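Long-range contacts in DNA/pantothenate metabolism flavoprotein (Streptomyces sparsogenes DSM 40356, PDB 7CFU), which binds flavin mononucleotide and probably catalyses the FMN-dependent oxidative decarboxylation of a C-terminal cysteine during peptide biosynthesis: residues A[53-58]-A[76-81]; A[23-28]-A[93-98]; A[80-85]-A[121-126]. All coordinates share one frame; numbering follows the deposited sequence.

Contact 1 of 3, residues A[53-58]-A[76-81]. With FMN (flavin mononucleotide), chain Y.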
loop_
_atom_site.group_PDB
_atom_site.type_symbol
_atom_site.label_atom_id
_atom_site.label_comp_id
_atom_site.label_asym_id
_atom_site.label_seq_id
_atom_site.Cartn_x
_atom_site.Cartn_y
_atom_site.Cartn_z
ATOM N N ILE A 53 -31.480 15.686 11.508
ATOM C CA ILE A 53 -31.503 14.513 10.643
ATOM C C ILE A 53 -30.100 13.920 10.612
ATOM O O ILE A 53 -29.145 14.617 10.260
ATOM C CB ILE A 53 -31.972 14.861 9.221
ATOM C CG1 ILE A 53 -33.368 15.480 9.244
ATOM C CG2 ILE A 53 -31.929 13.627 8.319
ATOM C CD1 ILE A 53 -33.817 15.977 7.897
ATOM N N ARG A 54 -29.971 12.644 10.998
ATOM C CA ARG A 54 -28.714 11.905 10.903
ATOM C C ARG A 54 -28.889 10.698 9.982
ATOM O O ARG A 54 -29.907 10.001 10.051
ATOM C CB ARG A 54 -28.236 11.429 12.279
ATOM C CG ARG A 54 -27.906 12.550 13.252
ATOM C CD ARG A 54 -27.377 12.008 14.573
ATOM N NE ARG A 54 -26.984 13.092 15.469
ATOM C CZ ARG A 54 -25.798 13.699 15.452
ATOM N NH1 ARG A 54 -24.868 13.330 14.578
ATOM N NH2 ARG A 54 -25.543 14.680 16.312
ATOM N N THR A 55 -27.898 10.451 9.122
ATOM C CA THR A 55 -27.965 9.400 8.115
ATOM C C THR A 55 -26.986 8.263 8.396
ATOM O O THR A 55 -25.908 8.463 8.964
ATOM C CB THR A 55 -27.689 9.951 6.717
ATOM O OG1 THR A 55 -26.413 10.598 6.706
ATOM C CG2 THR A 55 -28.775 10.936 6.299
ATOM N N VAL A 56 -27.403 7.058 8.011
ATOM C CA VAL A 56 -26.580 5.854 8.012
ATOM C C VAL A 56 -26.638 5.260 6.611
ATOM O O VAL A 56 -27.731 5.056 6.069
ATOM C CB VAL A 56 -27.059 4.822 9.055
ATOM C CG1 VAL A 56 -26.165 3.586 9.056
ATOM C CG2 VAL A 56 -27.107 5.430 10.428
ATOM N N MET A 57 -25.472 5.019 6.010
ATOM C CA MET A 57 -25.377 4.414 4.689
ATOM C C MET A 57 -24.814 3.002 4.794
ATOM O O MET A 57 -23.889 2.749 5.572
ATOM C CB MET A 57 -24.486 5.232 3.752
ATOM C CG MET A 57 -24.929 6.675 3.559
ATOM S SD MET A 57 -23.888 7.478 2.337
ATOM C CE MET A 57 -24.614 6.890 0.814
ATOM N N THR A 58 -25.392 2.079 4.032
ATOM C CA THR A 58 -24.742 0.795 3.856
ATOM C C THR A 58 -23.448 0.988 3.069
ATOM O O THR A 58 -23.236 2.019 2.419
ATOM C CB THR A 58 -25.666 -0.188 3.126
ATOM O OG1 THR A 58 -25.827 0.212 1.753
ATOM C CG2 THR A 58 -27.009 -0.203 3.794
ATOM N N HIS A 76 -24.516 16.497 8.421
ATOM C CA HIS A 76 -23.841 15.480 9.210
ATOM C C HIS A 76 -23.150 14.507 8.271
ATOM O O HIS A 76 -23.686 14.160 7.215
ATOM C CB HIS A 76 -24.813 14.709 10.126
ATOM C CG HIS A 76 -25.256 15.480 11.331
ATOM N ND1 HIS A 76 -26.505 16.056 11.432
ATOM C CD2 HIS A 76 -24.613 15.772 12.489
ATOM C CE1 HIS A 76 -26.612 16.669 12.597
ATOM N NE2 HIS A 76 -25.478 16.514 13.257
ATOM N N ALA A 77 -21.952 14.099 8.645
ATOM C CA ALA A 77 -21.321 13.002 7.946
ATOM C C ALA A 77 -22.181 11.765 8.163
ATOM O O ALA A 77 -22.597 11.501 9.298
ATOM C CB ALA A 77 -19.902 12.767 8.459
ATOM N N PRO A 78 -22.525 11.025 7.118
ATOM C CA PRO A 78 -23.237 9.762 7.335
ATOM C C PRO A 78 -22.349 8.761 8.058
ATOM O O PRO A 78 -21.127 8.753 7.909
ATOM C CB PRO A 78 -23.580 9.289 5.916
ATOM C CG PRO A 78 -22.573 9.963 5.037
ATOM C CD PRO A 78 -22.280 11.291 5.689
ATOM N N VAL A 79 -22.974 7.927 8.871
ATOM C CA VAL A 79 -22.283 6.830 9.534
ATOM C C VAL A 79 -22.340 5.601 8.634
ATOM O O VAL A 79 -23.421 5.201 8.189
ATOM C CB VAL A 79 -22.921 6.539 10.902
ATOM C CG1 VAL A 79 -22.331 5.276 11.517
ATOM C CG2 VAL A 79 -22.751 7.745 11.827
ATOM N N THR A 80 -21.181 4.995 8.363
ATOM C CA THR A 80 -21.173 3.722 7.645
ATOM C C THR A 80 -20.413 2.649 8.408
ATOM O O THR A 80 -20.878 1.514 8.523
ATOM C CB THR A 80 -20.572 3.868 6.242
ATOM O OG1 THR A 80 -21.338 4.810 5.491
ATOM C CG2 THR A 80 -20.596 2.525 5.517
ATOM N N ASP A 81 -19.229 2.976 8.899
ATOM C CA ASP A 81 -18.431 2.032 9.660
ATOM C C ASP A 81 -18.552 2.316 11.152
ATOM O O ASP A 81 -18.846 3.438 11.570
ATOM C CB ASP A 81 -16.973 2.080 9.210
ATOM C CG ASP A 81 -16.791 1.543 7.804
ATOM O OD1 ASP A 81 -17.160 0.374 7.569
ATOM O OD2 ASP A 81 -16.327 2.296 6.927
HETATM N N1 FMN Y . -31.049 -3.679 -5.232
HETATM C C2 FMN Y . -32.367 -3.462 -4.908
HETATM O O2 FMN Y . -32.936 -4.259 -4.177
HETATM N N3 FMN Y . -33.034 -2.353 -5.383
HETATM C C4 FMN Y . -32.381 -1.461 -6.209
HETATM O O4 FMN Y . -32.982 -0.478 -6.641
HETATM C C4A FMN Y . -31.053 -1.685 -6.550
HETATM N N5 FMN Y . -30.383 -0.801 -7.365
HETATM C C5A FMN Y . -29.057 -1.017 -7.679
HETATM C C6 FMN Y . -28.400 -0.118 -8.504
HETATM C C7 FMN Y . -27.067 -0.329 -8.826
HETATM C C7M FMN Y . -26.351 0.653 -9.718
HETATM C C8 FMN Y . -26.397 -1.445 -8.338
HETATM C C8M FMN Y . -24.950 -1.659 -8.713
HETATM C C9 FMN Y . -27.058 -2.354 -7.514
HETATM C C9A FMN Y . -28.392 -2.138 -7.187
HETATM N N10 FMN Y . -29.077 -3.031 -6.377
HETATM C C10 FMN Y . -30.391 -2.797 -6.050
HETATM C "C1'" FMN Y . -28.393 -4.236 -5.821
HETATM C "C2'" FMN Y . -27.934 -3.912 -4.409
HETATM O "O2'" FMN Y . -27.081 -2.775 -4.425
HETATM C "C3'" FMN Y . -27.269 -5.146 -3.800
HETATM O "O3'" FMN Y . -28.253 -6.129 -3.550
HETATM C "C4'" FMN Y . -26.467 -4.828 -2.528
HETATM O "O4'" FMN Y . -25.852 -6.011 -2.049
HETATM C "C5'" FMN Y . -27.357 -4.248 -1.442
HETATM O "O5'" FMN Y . -26.546 -3.766 -0.388
HETATM P P FMN Y . -27.199 -3.056 0.893
HETATM O O1P FMN Y . -26.372 -3.396 2.110
HETATM O O2P FMN Y . -27.277 -1.597 0.600
HETATM O O3P FMN Y . -28.605 -3.559 1.160
HETATM O O HOH W 1 -26.571 13.144 7.242
HETATM O O HOH W 2 -24.871 10.685 10.561
#
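Val-56 and Val-79 form a single beta bridge, their CA atoms 4.7 Å apart, where strand 53-57 runs beside the extended chain of 76-81 with end-to-end directions only 21° apart. Val-79 N donates to Thr-55 O over 3.0 Å and nearly straight, and Val-79 O takes Met-57 N from the next residue but one, so that one residue of the loop is gripped through both its backbone polar atoms. Val-79 O also receives a CA-H contact from Val-56. Farther along, the Thr-80 hydroxyl gives a weak bond to Met-57 O. At the other end the imidazole of His-76 donates from ND1 to Ile-53 O at 3.2 Å; the bond is bent (136°), with the donor above the carbonyl plane and the oxygen tilted out of the ring plane. Arg-54, extended from CG to NE, carries its guanidinium across this ring at a slant, and His-76 NE2 lies over the guanidinium face near its rim, 3.6 Å from Arg-54 CZ. Thr-55 and Pro-78 point the same way. With chi1 at 57°, Thr-55 OG1 stands between its own backbone N and carbonyl carbon, 3.2 Å from Pro-78 CB, and is hydrogen-bonded to a water, which in turn donates to His-76 O. A second water donates to both Thr-55 O and Ala-77 O. Met-57 lays CG and SD along the proline ring, CG 3.8 Å from Pro-78 CB. Just beyond the strand, Thr-58 OG1 donates to O2P of the FMN phosphate over 2.6 Å. The strand, outermost in this chain's parallel Rossmann-like sheet, thus satisfies part of its outer backbone edge with a loop and one water, while its C-terminal end meets the cofactor phosphate.

Contact 2 of 3, residues A[23-28]-A[93-98]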
loop_
_atom_site.group_PDB
_atom_site.type_symbol
_atom_site.label_atom_id
_atom_site.label_comp_id
_atom_site.label_asym_id
_atom_site.label_seq_id
_atom_site.Cartn_x
_atom_site.Cartn_y
_atom_site.Cartn_z
ATOM N N ARG A 23 -36.296 13.823 16.200
ATOM C CA ARG A 23 -34.984 13.390 15.729
ATOM C C ARG A 23 -35.182 12.274 14.708
ATOM O O ARG A 23 -35.629 11.172 15.051
ATOM C CB ARG A 23 -34.118 12.946 16.901
ATOM C CG ARG A 23 -33.817 14.094 17.853
ATOM C CD ARG A 23 -33.115 13.666 19.123
ATOM N NE ARG A 23 -33.859 12.681 19.896
ATOM C CZ ARG A 23 -33.447 12.188 21.062
ATOM N NH1 ARG A 23 -32.299 12.603 21.591
ATOM N NH2 ARG A 23 -34.182 11.282 21.703
ATOM N N LEU A 24 -34.870 12.564 13.448
ATOM C CA LEU A 24 -35.095 11.625 12.357
ATOM C C LEU A 24 -33.785 10.930 12.000
ATOM O O LEU A 24 -32.827 11.582 11.573
ATOM C CB LEU A 24 -35.677 12.346 11.140
ATOM C CG LEU A 24 -35.805 11.564 9.840
ATOM C CD1 LEU A 24 -36.743 10.387 10.034
ATOM C CD2 LEU A 24 -36.333 12.476 8.756
ATOM N N LEU A 25 -33.745 9.610 12.180
ATOM C CA LEU A 25 -32.635 8.784 11.722
ATOM C C LEU A 25 -33.008 8.161 10.383
ATOM O O LEU A 25 -34.061 7.527 10.259
ATOM C CB LEU A 25 -32.292 7.702 12.747
ATOM C CG LEU A 25 -31.044 6.862 12.457
ATOM C CD1 LEU A 25 -29.801 7.725 12.362
ATOM C CD2 LEU A 25 -30.879 5.797 13.520
ATOM N N TRP A 26 -32.133 8.317 9.396
ATOM C CA TRP A 26 -32.439 8.023 7.998
ATOM C C TRP A 26 -31.399 7.059 7.430
ATOM O O TRP A 26 -30.243 7.443 7.223
ATOM C CB TRP A 26 -32.486 9.329 7.210
ATOM C CG TRP A 26 -32.780 9.230 5.762
ATOM C CD1 TRP A 26 -33.067 8.106 5.044
ATOM C CD2 TRP A 26 -32.792 10.318 4.832
ATOM N NE1 TRP A 26 -33.252 8.430 3.717
ATOM C CE2 TRP A 26 -33.099 9.782 3.565
ATOM C CE3 TRP A 26 -32.586 11.694 4.952
ATOM C CZ2 TRP A 26 -33.203 10.573 2.428
ATOM C CZ3 TRP A 26 -32.690 12.477 3.822
ATOM C CH2 TRP A 26 -32.995 11.916 2.577
ATOM N N GLY A 27 -31.804 5.819 7.163
ATOM C CA GLY A 27 -30.907 4.833 6.560
ATOM C C GLY A 27 -31.021 4.790 5.043
ATOM O O GLY A 27 -32.118 4.816 4.491
ATOM N N VAL A 28 -29.869 4.663 4.375
ATOM C CA VAL A 28 -29.796 4.689 2.913
ATOM C C VAL A 28 -29.126 3.405 2.439
ATOM O O VAL A 28 -27.995 3.103 2.837
ATOM C CB VAL A 28 -29.031 5.917 2.381
ATOM C CG1 VAL A 28 -29.001 5.895 0.862
ATOM C CG2 VAL A 28 -29.651 7.219 2.867
ATOM N N VAL A 93 -26.160 1.414 19.202
ATOM C CA VAL A 93 -26.838 1.804 20.439
ATOM C C VAL A 93 -27.062 3.314 20.477
ATOM O O VAL A 93 -28.162 3.790 20.788
ATOM C CB VAL A 93 -26.039 1.327 21.665
ATOM C CG1 VAL A 93 -26.660 1.854 22.950
ATOM C CG2 VAL A 93 -25.940 -0.204 21.686
ATOM N N ALA A 94 -26.027 4.092 20.150
ATOM C CA ALA A 94 -26.159 5.544 20.202
ATOM C C ALA A 94 -27.186 6.035 19.190
ATOM O O ALA A 94 -28.049 6.858 19.514
ATOM C CB ALA A 94 -24.800 6.219 19.985
ATOM N N LEU A 95 -27.110 5.547 17.948
ATOM C CA LEU A 95 -28.082 5.980 16.946
ATOM C C LEU A 95 -29.475 5.438 17.254
ATOM O O LEU A 95 -30.472 6.143 17.072
ATOM C CB LEU A 95 -27.630 5.554 15.554
ATOM C CG LEU A 95 -26.373 6.258 15.060
ATOM C CD1 LEU A 95 -25.835 5.560 13.826
ATOM C CD2 LEU A 95 -26.678 7.715 14.761
ATOM N N GLY A 96 -29.567 4.193 17.726
ATOM C CA GLY A 96 -30.871 3.631 18.046
ATOM C C GLY A 96 -31.569 4.380 19.168
ATOM O O GLY A 96 -32.783 4.595 19.127
ATOM N N ALA A 97 -30.811 4.799 20.183
ATOM C CA ALA A 97 -31.413 5.564 21.268
ATOM C C ALA A 97 -31.743 6.991 20.843
ATOM O O ALA A 97 -32.682 7.595 21.375
ATOM C CB ALA A 97 -30.486 5.573 22.484
ATOM N N TRP A 98 -30.972 7.559 19.916
ATOM C CA TRP A 98 -31.197 8.943 19.514
ATOM C C TRP A 98 -32.454 9.106 18.663
ATOM O O TRP A 98 -33.116 10.148 18.731
ATOM C CB TRP A 98 -29.967 9.451 18.770
ATOM C CG TRP A 98 -30.087 10.831 18.206
ATOM C CD1 TRP A 98 -29.758 12.000 18.830
ATOM C CD2 TRP A 98 -30.529 11.192 16.887
ATOM N NE1 TRP A 98 -29.981 13.063 17.992
ATOM C CE2 TRP A 98 -30.452 12.597 16.792
ATOM C CE3 TRP A 98 -30.985 10.469 15.786
ATOM C CZ2 TRP A 98 -30.812 13.290 15.635
ATOM C CZ3 TRP A 98 -31.344 11.161 14.635
ATOM C CH2 TRP A 98 -31.261 12.552 14.572
#
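Arg-23 lays the aliphatic part of its side chain over one face of the Trp-98 indole: CB stands 3.6 Å from the centroid of the six-membered ring, close to its normal, in a CH-pi contact. CD follows over the pyrrole side, 3.4 Å from Trp-98 NE1. A bend at chi3 (-58°) turns the guanidinium back beside the end of the helix, and CZ comes to 4.7 Å from the centroid of the five-membered ring in a cation-pi contact, the two planes 48° apart. Trp-98 O lies over a face of the guanidinium, which leaves the angle to NE poor for a hydrogen bond; NE instead pairs with Asp-100 in a salt bridge. The edge of the indole points at the strand backbone, with Trp-98 CZ3 3.4 Å from Leu-24 O. Leu-25 projects toward the helix and crosses Leu-95 at about a right angle, its CD2 3.8 Å from Leu-95 CB, while its CB rests 4.1 Å from Trp-98 CZ3. Arg-54 of the neighbouring strand adds another cation-pi contact to the same indole. A serine in place of Trp-98 would probably leave Arg-23 and Arg-54 without their shared aromatic partner and open a gap beside Leu-25. The axes of strand 23-28 and helical segment 93-98 approach to 8.9 Å, their directions 130° apart, packing the helix on one side of the parallel sheet. Apolar leucines hold the inner part of this joint, and at its partly exposed end the indole probably adds cation-pi stabilisation to two arginines, one of them also paired with Asp-100.

Contact 3 of 3, residues A[80-85]-A[121-126]. With FMN (flavin mononucleotide), chain B.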
loop_
_atom_site.group_PDB
_atom_site.type_symbol
_atom_site.label_atom_id
_atom_site.label_comp_id
_atom_site.label_asym_id
_atom_site.label_seq_id
_atom_site.Cartn_x
_atom_site.Cartn_y
_atom_site.Cartn_z
ATOM N N THR A 80 -21.181 4.995 8.363
ATOM C CA THR A 80 -21.173 3.722 7.645
ATOM C C THR A 80 -20.413 2.649 8.408
ATOM O O THR A 80 -20.878 1.514 8.523
ATOM C CB THR A 80 -20.572 3.868 6.242
ATOM O OG1 THR A 80 -21.338 4.810 5.491
ATOM C CG2 THR A 80 -20.596 2.525 5.517
ATOM N N ASP A 81 -19.229 2.976 8.899
ATOM C CA ASP A 81 -18.431 2.032 9.660
ATOM C C ASP A 81 -18.552 2.316 11.152
ATOM O O ASP A 81 -18.846 3.438 11.570
ATOM C CB ASP A 81 -16.973 2.080 9.210
ATOM C CG ASP A 81 -16.791 1.543 7.804
ATOM O OD1 ASP A 81 -17.160 0.374 7.569
ATOM O OD2 ASP A 81 -16.327 2.296 6.927
ATOM N N TRP A 82 -18.340 1.270 11.948
ATOM C CA TRP A 82 -18.360 1.403 13.400
ATOM C C TRP A 82 -17.416 2.498 13.887
ATOM O O TRP A 82 -17.710 3.174 14.880
ATOM C CB TRP A 82 -18.016 0.059 14.029
ATOM C CG TRP A 82 -18.976 -1.007 13.614
ATOM C CD1 TRP A 82 -18.790 -1.952 12.644
ATOM C CD2 TRP A 82 -20.296 -1.208 14.121
ATOM N NE1 TRP A 82 -19.905 -2.748 12.532
ATOM C CE2 TRP A 82 -20.848 -2.308 13.425
ATOM C CE3 TRP A 82 -21.062 -0.576 15.107
ATOM C CZ2 TRP A 82 -22.130 -2.789 13.685
ATOM C CZ3 TRP A 82 -22.337 -1.051 15.362
ATOM C CH2 TRP A 82 -22.858 -2.151 14.657
ATOM N N GLU A 83 -16.291 2.701 13.195
ATOM C CA GLU A 83 -15.330 3.726 13.586
ATOM C C GLU A 83 -15.909 5.136 13.518
ATOM O O GLU A 83 -15.309 6.063 14.075
ATOM C CB GLU A 83 -14.072 3.642 12.712
ATOM C CG GLU A 83 -13.242 2.369 12.889
ATOM C CD GLU A 83 -13.732 1.179 12.059
ATOM O OE1 GLU A 83 -14.924 1.133 11.682
ATOM O OE2 GLU A 83 -12.906 0.283 11.782
ATOM N N ASP A 84 -17.042 5.329 12.838
ATOM C CA ASP A 84 -17.621 6.667 12.748
ATOM C C ASP A 84 -18.288 7.110 14.046
ATOM O O ASP A 84 -18.535 8.307 14.220
ATOM C CB ASP A 84 -18.610 6.735 11.580
ATOM C CG ASP A 84 -17.950 6.417 10.245
ATOM O OD1 ASP A 84 -16.734 6.661 10.134
ATOM O OD2 ASP A 84 -18.623 5.919 9.311
ATOM N N HIS A 85 -18.578 6.192 14.963
ATOM C CA HIS A 85 -19.095 6.568 16.272
ATOM C C HIS A 85 -17.947 6.822 17.240
ATOM O O HIS A 85 -16.986 6.048 17.305
ATOM C CB HIS A 85 -20.013 5.491 16.847
ATOM C CG HIS A 85 -20.372 5.719 18.284
ATOM N ND1 HIS A 85 -21.235 6.716 18.685
ATOM C CD2 HIS A 85 -19.981 5.082 19.415
ATOM C CE1 HIS A 85 -21.359 6.685 20.001
ATOM N NE2 HIS A 85 -20.608 5.704 20.469
ATOM N N ASP A 121 -25.532 -7.362 10.453
ATOM C CA ASP A 121 -24.135 -7.532 10.061
ATOM C C ASP A 121 -23.505 -6.261 9.504
ATOM O O ASP A 121 -22.451 -6.335 8.863
ATOM C CB ASP A 121 -23.984 -8.693 9.068
ATOM C CG ASP A 121 -24.692 -8.452 7.743
ATOM O OD1 ASP A 121 -25.333 -7.393 7.561
ATOM O OD2 ASP A 121 -24.597 -9.345 6.870
ATOM N N ASP A 122 -24.142 -5.107 9.700
ATOM C CA ASP A 122 -23.522 -3.807 9.476
ATOM C C ASP A 122 -24.194 -2.817 10.418
ATOM O O ASP A 122 -25.128 -3.170 11.146
ATOM C CB ASP A 122 -23.614 -3.361 8.008
ATOM C CG ASP A 122 -25.056 -3.120 7.531
ATOM O OD1 ASP A 122 -26.020 -3.318 8.306
ATOM O OD2 ASP A 122 -25.220 -2.716 6.358
ATOM N N VAL A 123 -23.731 -1.563 10.390
ATOM C CA VAL A 123 -24.251 -0.573 11.333
ATOM C C VAL A 123 -25.753 -0.384 11.142
ATOM O O VAL A 123 -26.515 -0.358 12.120
ATOM C CB VAL A 123 -23.491 0.762 11.218
ATOM C CG1 VAL A 123 -24.186 1.825 12.051
ATOM C CG2 VAL A 123 -22.059 0.597 11.704
ATOM N N LEU A 124 -26.209 -0.282 9.888
ATOM C CA LEU A 124 -27.622 0.004 9.642
ATOM C C LEU A 124 -28.518 -1.072 10.237
ATOM O O LEU A 124 -29.433 -0.770 11.009
ATOM C CB LEU A 124 -27.897 0.131 8.147
ATOM C CG LEU A 124 -29.371 0.432 7.819
ATOM C CD1 LEU A 124 -29.812 1.742 8.478
ATOM C CD2 LEU A 124 -29.642 0.453 6.322
ATOM N N THR A 125 -28.258 -2.339 9.907
ATOM C CA THR A 125 -29.173 -3.389 10.340
ATOM C C THR A 125 -29.049 -3.649 11.834
ATOM O O THR A 125 -30.018 -4.080 12.466
ATOM C CB THR A 125 -28.936 -4.676 9.550
ATOM O OG1 THR A 125 -27.568 -5.081 9.677
ATOM C CG2 THR A 125 -29.279 -4.457 8.062
ATOM N N ALA A 126 -27.880 -3.363 12.414
ATOM C CA ALA A 126 -27.740 -3.415 13.863
ATOM C C ALA A 126 -28.527 -2.295 14.522
ATOM O O ALA A 126 -29.119 -2.485 15.591
ATOM C CB ALA A 126 -26.262 -3.321 14.262
HETATM N N1 FMN B . -24.212 -6.616 18.928
HETATM C C2 FMN B . -24.888 -7.495 19.745
HETATM O O2 FMN B . -25.806 -8.170 19.277
HETATM N N3 FMN B . -24.530 -7.612 21.081
HETATM C C4 FMN B . -23.502 -6.845 21.611
HETATM O O4 FMN B . -23.192 -6.943 22.807
HETATM C C4A FMN B . -22.818 -5.961 20.785
HETATM N N5 FMN B . -21.782 -5.193 21.290
HETATM C C5A FMN B . -21.102 -4.325 20.464
HETATM C C6 FMN B . -20.061 -3.563 20.977
HETATM C C7 FMN B . -19.373 -2.681 20.149
HETATM C C7M FMN B . -18.246 -1.848 20.704
HETATM C C8 FMN B . -19.721 -2.567 18.807
HETATM C C8M FMN B . -18.963 -1.604 17.936
HETATM C C9 FMN B . -20.774 -3.332 18.287
HETATM C C9A FMN B . -21.462 -4.217 19.119
HETATM N N10 FMN B . -22.509 -4.986 18.625
HETATM C C10 FMN B . -23.180 -5.854 19.444
HETATM C "C1'" FMN B . -22.915 -4.905 17.185
HETATM C "C2'" FMN B . -22.222 -6.052 16.462
HETATM O "O2'" FMN B . -20.813 -5.894 16.582
HETATM C "C3'" FMN B . -22.676 -6.068 15.001
HETATM O "O3'" FMN B . -24.025 -6.476 14.916
HETATM C "C4'" FMN B . -21.793 -6.973 14.150
HETATM O "O4'" FMN B . -22.216 -6.921 12.799
HETATM C "C5'" FMN B . -21.847 -8.413 14.625
HETATM O "O5'" FMN B . -20.818 -9.082 13.932
HETATM P P FMN B . -20.541 -10.645 14.155
HETATM O O1P FMN B . -20.054 -11.264 12.853
HETATM O O2P FMN B . -19.491 -10.776 15.238
HETATM O O3P FMN B . -21.817 -11.316 14.619
HETATM O O HOH W 3 -21.392 -1.156 8.707
HETATM O O HOH W 4 -20.541 -4.764 10.822
#
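Trp-82 and Val-123 supply the main apolar contact: Val-123 CG2 sits over the centre of the six-membered indole ring, 3.6 Å from its centroid and 14° off the normal, a CH-pi interaction. With CG2 anti to the carbonyl carbon, this methyl also reaches Thr-80 O. Ala-126 CB meets the ring edge, 3.6 Å from Trp-82 CH2. The opposite face of the indole is taken by FMN, whose C9 overlies its rim 4.0 Å above the plane and whose ribityl C3' lies 3.6 Å from Trp-82 CZ2. Polar links across the contact run through water. One water donates to Thr-80 O and accepts from Val-123 N, while another lies in the indole plane, accepts from Trp-82 NE1 at 2.7 Å and donates weakly to Asp-121 O. Each segment is also braced internally by a carboxylate. Asp-84 OD2 accepts from Thr-80 N and Asp-81 N, and Asp-122, N-cap of helix 123-130, receives Thr-125 N and OG1 on OD1 from opposite faces of its plane. An indole clasped between a valine methyl and the flavin, with NE1 satisfied by water, makes one wall of a cofactor site completed by Thr-58 and other residues of a neighbouring subunit.

How the contacts relate
Contacts 1 and 2 lie on neighbouring strands of one sheet, their centres about 9 Å apart; Val-56 O and Val-28 N, 2.8 Å apart, probably share a hydrogen bond, and Arg-54 CG packs 3.6 Å from Trp-98 CH2. Contact 3 takes up the loop where contact 1 leaves it, sharing Thr-80 and Asp-81, and the two meet again where Val-79 CG1 lies 4.0 Å from Val-123 CG1. Contact 2 reaches contact 3 through Ala-94 CB, 3.5 Å from His-85 CE1. Contacts 1 and 3 touch different FMN molecules: Thr-58 holds the phosphate of one, and Trp-82, Asp-121 and Ala-126 line the other, each of these cofactor sites being built between subunits.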